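Local structure of sucrose 6(F)-phosphate phosphorylase (Thermoanaerobacterium thermosaccharolyticum DSM 571, 6S9V) at residues A[209-217]-A[229-237]. The protein is a phosphorylase built round a TIM-barrel catalytic domain of the alpha-amylase family. Residues are numbered along the deposited sequence; the frame is centred on the assembly and turned at random.
Sequences RLDAVGYVI and PEIYEFLDW. With SO4 (sulfate ion), chain D.
Ile231 pushes its CD1 methyl in between Val213 and Val216, where helix 230-244 packs against the loop leaving strand 207-210. Strand, helix and the following strand 248-251 form one beta-alpha-beta unit of the TIM barrel, and this contact packs the helix of that unit against the loop that leads out of its first strand. With CG1 anti to the backbone N (chi1 -175°), the long branch of Ile231 leads off the helix into the loop. Its CD1 lies 3.4 Å from Val213 O and only 3.5 Å from Val216 CG2, closer than carbons usually pack, so the fit here is tight. Val213 O also accepts the amide of Val216 in a short 3-10 turn. The beta-branched valines suit this place because each presents a short, stiff methyl to the helix. Val213 CG2 meets Leu235 CD2 at 3.7 Å and also reaches the edge of the Phe234 ring, near its plane, 4.1 Å from CE2. Val216 CG2 lies 4.0 Å from Phe234 CD2, and the flat, wide ring thus serves both valines; Leu193 of helix 187-202 packs on it as well. Deeper toward the barrel wall, Leu235 continues this apolar layer to Leu210 and to Leu251 of the next strand. The two segments meet through van der Waals packing, without a hydrogen bond between them. Away from the helix, Arg209 NH1 pairs with Asp211 OD1 nearly in the guanidinium plane, and Tyr215 OH donates to sulfate O1 at 2.8 Å, with Arg148 and His358 also binding that ion. At the start of the helix, the carboxylate of Glu230 forms a salt bridge with Lys219 while its aliphatic base faces Ile217, whose CG2 rests 3.8 Å from Glu230 CB and whose CG1 packs 3.7 Å from Ile231 CA.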
ATOM      1  N   ARG A 209      -4.306   0.696  -7.842  1.00 18.46           N
ATOM      2  CA  ARG A 209      -4.531   0.288  -6.468  1.00 19.19           C
ATOM      3  C   ARG A 209      -5.914   0.755  -6.037  1.00 19.70           C
ATOM      4  O   ARG A 209      -6.237   1.941  -6.150  1.00 18.95           O
ATOM      5  CB  ARG A 209      -3.453   0.903  -5.573  1.00 19.24           C
ATOM      6  CG  ARG A 209      -3.602   0.692  -4.063  1.00 20.53           C
ATOM      7  CD  ARG A 209      -2.468   1.447  -3.354  1.00 19.94           C
ATOM      8  NE  ARG A 209      -2.402   1.238  -1.907  1.00 20.18           N
ATOM      9  CZ  ARG A 209      -3.163   1.868  -1.015  1.00 21.80           C
ATOM     10  NH1 ARG A 209      -4.088   2.738  -1.415  1.00 22.84           N
ATOM     11  NH2 ARG A 209      -3.004   1.618   0.279  1.00 21.47           N
ATOM     12  N   LEU A 210      -6.728  -0.174  -5.545  1.00 19.38           N
ATOM     13  CA  LEU A 210      -8.061   0.151  -5.045  1.00 20.44           C
ATOM     14  C   LEU A 210      -7.951   0.489  -3.563  1.00 21.65           C
ATOM     15  O   LEU A 210      -7.940  -0.398  -2.704  1.00 21.15           O
ATOM     16  CB  LEU A 210      -9.019  -1.008  -5.280  1.00 20.71           C
ATOM     17  CG  LEU A 210      -9.265  -1.402  -6.739  1.00 21.70           C
ATOM     18  CD1 LEU A 210     -10.442  -2.339  -6.826  1.00 23.11           C
ATOM     19  CD2 LEU A 210      -9.499  -0.192  -7.632  1.00 19.95           C
ATOM     20  N   ASP A 211      -7.909   1.782  -3.264  1.00 21.06           N
ATOM     21  CA  ASP A 211      -7.760   2.242  -1.894  1.00 19.42           C
ATOM     22  C   ASP A 211      -9.018   1.944  -1.083  1.00 19.21           C
ATOM     23  O   ASP A 211     -10.136   2.202  -1.535  1.00 20.91           O
ATOM     24  CB  ASP A 211      -7.481   3.745  -1.889  1.00 19.31           C
ATOM     25  CG  ASP A 211      -7.450   4.326  -0.492  1.00 20.09           C
ATOM     26  OD1 ASP A 211      -6.532   3.975   0.275  1.00 21.20           O
ATOM     27  OD2 ASP A 211      -8.336   5.142  -0.161  1.00 20.83           O
ATOM     28  N   ALA A 212      -8.829   1.396   0.119  1.00 19.23           N
ATOM     29  CA  ALA A 212      -9.915   1.216   1.077  1.00 20.55           C
ATOM     30  C   ALA A 212     -11.078   0.441   0.464  1.00 20.84           C
ATOM     31  O   ALA A 212     -12.236   0.649   0.820  1.00 20.74           O
ATOM     32  CB  ALA A 212     -10.395   2.568   1.620  1.00 21.42           C
ATOM     33  N   VAL A 213     -10.775  -0.487  -0.446  1.00 20.98           N
ATOM     34  CA  VAL A 213     -11.846  -1.183  -1.155  1.00 21.94           C
ATOM     35  C   VAL A 213     -12.717  -1.974  -0.185  1.00 22.69           C
ATOM     36  O   VAL A 213     -13.920  -2.154  -0.422  1.00 23.53           O
ATOM     37  CB  VAL A 213     -11.254  -2.084  -2.260  1.00 24.65           C
ATOM     38  CG1 VAL A 213     -10.458  -3.235  -1.663  1.00 23.67           C
ATOM     39  CG2 VAL A 213     -12.370  -2.598  -3.179  1.00 28.96           C
ATOM     40  N   GLY A 214     -12.157  -2.407   0.944  1.00 23.13           N
ATOM     41  CA  GLY A 214     -12.943  -3.180   1.888  1.00 22.92           C
ATOM     42  C   GLY A 214     -14.136  -2.442   2.457  1.00 22.18           C
ATOM     43  O   GLY A 214     -15.039  -3.077   3.014  1.00 23.09           O
ATOM     44  N   TYR A 215     -14.176  -1.115   2.317  1.00 21.35           N
ATOM     45  CA  TYR A 215     -15.219  -0.307   2.935  1.00 22.56           C
ATOM     46  C   TYR A 215     -16.384   0.024   2.011  1.00 22.60           C
ATOM     47  O   TYR A 215     -17.341   0.660   2.461  1.00 23.34           O
ATOM     48  CB  TYR A 215     -14.613   0.997   3.460  1.00 22.78           C
ATOM     49  CG  TYR A 215     -13.644   0.766   4.581  1.00 22.67           C
ATOM     50  CD1 TYR A 215     -14.086   0.677   5.889  1.00 23.27           C
ATOM     51  CD2 TYR A 215     -12.289   0.594   4.329  1.00 21.53           C
ATOM     52  CE1 TYR A 215     -13.212   0.457   6.921  1.00 23.80           C
ATOM     53  CE2 TYR A 215     -11.399   0.361   5.363  1.00 22.70           C
ATOM     54  CZ  TYR A 215     -11.872   0.301   6.658  1.00 24.20           C
ATOM     55  OH  TYR A 215     -11.010   0.067   7.705  1.00 26.80           O
ATOM     56  N   VAL A 216     -16.352  -0.404   0.745  1.00 22.40           N
ATOM     57  CA  VAL A 216     -17.309   0.144  -0.208  1.00 22.79           C
ATOM     58  C   VAL A 216     -18.737  -0.353   0.013  1.00 25.74           C
ATOM     59  O   VAL A 216     -19.684   0.339  -0.380  1.00 26.30           O
ATOM     60  CB  VAL A 216     -16.903  -0.135  -1.674  1.00 21.43           C
ATOM     61  CG1 VAL A 216     -15.579   0.552  -1.991  1.00 21.43           C
ATOM     62  CG2 VAL A 216     -16.855  -1.641  -1.986  1.00 20.93           C
ATOM     63  N   ILE A 217     -18.938  -1.508   0.646  1.00 26.31           N
ATOM     64  CA  ILE A 217     -20.283  -2.028   0.879  1.00 27.14           C
ATOM     65  C   ILE A 217     -20.715  -1.684   2.300  1.00 28.14           C
ATOM     66  O   ILE A 217     -20.092  -2.118   3.279  1.00 28.57           O
ATOM     67  CB  ILE A 217     -20.365  -3.547   0.646  1.00 28.32           C
ATOM     68  CG1 ILE A 217     -19.941  -3.909  -0.781  1.00 29.95           C
ATOM     69  CG2 ILE A 217     -21.787  -4.056   0.933  1.00 28.64           C
ATOM     70  CD1 ILE A 217     -20.741  -3.215  -1.882  1.00 29.02           C
ATOM     71  N   PRO A 229     -21.784 -11.452   0.180  1.00 38.63           N
ATOM     72  CA  PRO A 229     -21.094 -11.558  -1.113  1.00 36.71           C
ATOM     73  C   PRO A 229     -21.065 -10.266  -1.929  1.00 35.60           C
ATOM     74  O   PRO A 229     -20.473 -10.240  -3.010  1.00 31.58           O
ATOM     75  CB  PRO A 229     -21.919 -12.623  -1.840  1.00 37.69           C
ATOM     76  CG  PRO A 229     -23.309 -12.374  -1.350  1.00 39.06           C
ATOM     77  CD  PRO A 229     -23.177 -11.936   0.093  1.00 39.55           C
ATOM     78  N   GLU A 230     -21.689  -9.206  -1.410  1.00 35.19           N
ATOM     79  CA  GLU A 230     -21.825  -7.970  -2.177  1.00 33.85           C
ATOM     80  C   GLU A 230     -20.472  -7.418  -2.619  1.00 30.67           C
ATOM     81  O   GLU A 230     -20.337  -6.911  -3.739  1.00 29.60           O
ATOM     82  CB  GLU A 230     -22.577  -6.925  -1.352  1.00 32.60           C
ATOM     83  CG  GLU A 230     -24.070  -7.208  -1.186  1.00 34.01           C
ATOM     84  CD  GLU A 230     -24.393  -8.141  -0.027  1.00 38.48           C
ATOM     85  OE1 GLU A 230     -23.469  -8.722   0.577  1.00 39.23           O
ATOM     86  OE2 GLU A 230     -25.593  -8.284   0.288  1.00 43.68           O
ATOM     87  N   ILE A 231     -19.463  -7.485  -1.754  1.00 28.28           N
ATOM     88  CA  ILE A 231     -18.167  -6.916  -2.114  1.00 27.86           C
ATOM     89  C   ILE A 231     -17.622  -7.581  -3.377  1.00 28.04           C
ATOM     90  O   ILE A 231     -16.984  -6.930  -4.208  1.00 26.43           O
ATOM     91  CB  ILE A 231     -17.185  -7.027  -0.935  1.00 29.82           C
ATOM     92  CG1 ILE A 231     -15.872  -6.316  -1.263  1.00 31.15           C
ATOM     93  CG2 ILE A 231     -16.912  -8.476  -0.582  1.00 31.59           C
ATOM     94  CD1 ILE A 231     -15.904  -4.858  -0.999  1.00 32.26           C
ATOM     95  N   TYR A 232     -17.876  -8.882  -3.551  1.00 29.28           N
ATOM     96  CA  TYR A 232     -17.324  -9.584  -4.708  1.00 29.33           C
ATOM     97  C   TYR A 232     -18.028  -9.194  -6.002  1.00 29.68           C
ATOM     98  O   TYR A 232     -17.423  -9.249  -7.081  1.00 28.44           O
ATOM     99  CB  TYR A 232     -17.384 -11.095  -4.471  1.00 30.10           C
ATOM    100  CG  TYR A 232     -16.155 -11.594  -3.752  1.00 32.10           C
ATOM    101  CD1 TYR A 232     -14.959 -11.742  -4.433  1.00 34.01           C
ATOM    102  CD2 TYR A 232     -16.176 -11.888  -2.396  1.00 32.65           C
ATOM    103  CE1 TYR A 232     -13.824 -12.174  -3.798  1.00 34.20           C
ATOM    104  CE2 TYR A 232     -15.033 -12.329  -1.746  1.00 33.31           C
ATOM    105  CZ  TYR A 232     -13.860 -12.471  -2.460  1.00 34.95           C
ATOM    106  OH  TYR A 232     -12.702 -12.911  -1.856  1.00 37.66           O
ATOM    107  N   GLU A 233     -19.293  -8.782  -5.921  1.00 31.24           N
ATOM    108  CA  GLU A 233     -19.984  -8.283  -7.104  1.00 36.32           C
ATOM    109  C   GLU A 233     -19.341  -6.994  -7.610  1.00 32.03           C
ATOM    110  O   GLU A 233     -19.207  -6.791  -8.825  1.00 28.09           O
ATOM    111  CB  GLU A 233     -21.458  -8.062  -6.772  1.00 46.68           C
ATOM    112  CG  GLU A 233     -22.161  -9.306  -6.250  1.00 56.45           C
ATOM    113  CD  GLU A 233     -23.597  -9.037  -5.851  1.00 64.83           C
ATOM    114  OE1 GLU A 233     -24.324  -8.404  -6.643  1.00 68.73           O
ATOM    115  OE2 GLU A 233     -23.994  -9.452  -4.740  1.00 66.40           O
ATOM    116  N   PHE A 234     -18.938  -6.111  -6.692  1.00 31.69           N
ATOM    117  CA  PHE A 234     -18.217  -4.907  -7.084  1.00 29.50           C
ATOM    118  C   PHE A 234     -16.824  -5.243  -7.607  1.00 28.26           C
ATOM    119  O   PHE A 234     -16.390  -4.706  -8.631  1.00 27.79           O
ATOM    120  CB  PHE A 234     -18.108  -3.945  -5.903  1.00 25.10           C
ATOM    121  CG  PHE A 234     -17.269  -2.733  -6.192  1.00 24.18           C
ATOM    122  CD1 PHE A 234     -17.786  -1.682  -6.937  1.00 27.55           C
ATOM    123  CD2 PHE A 234     -15.963  -2.652  -5.744  1.00 22.74           C
ATOM    124  CE1 PHE A 234     -17.019  -0.574  -7.223  1.00 28.30           C
ATOM    125  CE2 PHE A 234     -15.193  -1.540  -6.021  1.00 24.79           C
ATOM    126  CZ  PHE A 234     -15.726  -0.495  -6.761  1.00 26.18           C
ATOM    127  N   LEU A 235     -16.094  -6.104  -6.894  1.00 25.31           N
ATOM    128  CA  LEU A 235     -14.749  -6.462  -7.334  1.00 23.94           C
ATOM    129  C   LEU A 235     -14.777  -7.092  -8.720  1.00 27.52           C
ATOM    130  O   LEU A 235     -13.963  -6.744  -9.585  1.00 29.69           O
ATOM    131  CB  LEU A 235     -14.103  -7.409  -6.327  1.00 22.59           C
ATOM    132  CG  LEU A 235     -13.743  -6.811  -4.972  1.00 25.79           C
ATOM    133  CD1 LEU A 235     -13.284  -7.902  -4.016  1.00 25.62           C
ATOM    134  CD2 LEU A 235     -12.665  -5.737  -5.125  1.00 28.98           C
ATOM    135  N   ASP A 236     -15.713  -8.013  -8.957  1.00 28.03           N
ATOM    136  CA  ASP A 236     -15.793  -8.648 -10.265  1.00 29.00           C
ATOM    137  C   ASP A 236     -16.102  -7.621 -11.343  1.00 30.39           C
ATOM    138  O   ASP A 236     -15.483  -7.631 -12.414  1.00 32.04           O
ATOM    139  CB  ASP A 236     -16.863  -9.746 -10.266  1.00 29.51           C
ATOM    140  CG  ASP A 236     -16.491 -10.932  -9.392  1.00 30.35           C
ATOM    141  OD1 ASP A 236     -15.302 -11.072  -9.033  1.00 29.70           O
ATOM    142  OD2 ASP A 236     -17.394 -11.736  -9.070  1.00 31.59           O
ATOM    143  N   TRP A 237     -17.056  -6.723 -11.073  1.00 28.65           N
ATOM    144  CA  TRP A 237     -17.371  -5.664 -12.021  1.00 27.99           C
ATOM    145  C   TRP A 237     -16.146  -4.815 -12.310  1.00 27.34           C
ATOM    146  O   TRP A 237     -15.809  -4.555 -13.471  1.00 29.26           O
ATOM    147  CB  TRP A 237     -18.510  -4.788 -11.487  1.00 28.92           C
ATOM    148  CG  TRP A 237     -18.703  -3.563 -12.333  1.00 30.09           C
ATOM    149  CD1 TRP A 237     -19.437  -3.466 -13.475  1.00 31.77           C
ATOM    150  CD2 TRP A 237     -18.145  -2.265 -12.106  1.00 30.85           C
ATOM    151  NE1 TRP A 237     -19.367  -2.192 -13.978  1.00 33.23           N
ATOM    152  CE2 TRP A 237     -18.581  -1.435 -13.155  1.00 32.68           C
ATOM    153  CE3 TRP A 237     -17.318  -1.724 -11.117  1.00 29.96           C
ATOM    154  CZ2 TRP A 237     -18.214  -0.095 -13.246  1.00 32.42           C
ATOM    155  CZ3 TRP A 237     -16.958  -0.397 -11.207  1.00 29.20           C
ATOM    156  CH2 TRP A 237     -17.405   0.404 -12.263  1.00 30.57           C
TER
HETATM  157  S   SO4 D 602      -7.456   1.068   7.253  1.00 37.86           S
HETATM  158  O1  SO4 D 602      -8.300  -0.116   7.039  1.00 36.30           O
HETATM  159  O2  SO4 D 602      -7.977   1.886   8.343  1.00 39.93           O
HETATM  160  O3  SO4 D 602      -6.108   0.618   7.573  1.00 32.39           O
HETATM  161  O4  SO4 D 602      -7.436   1.888   6.047  1.00 42.58           O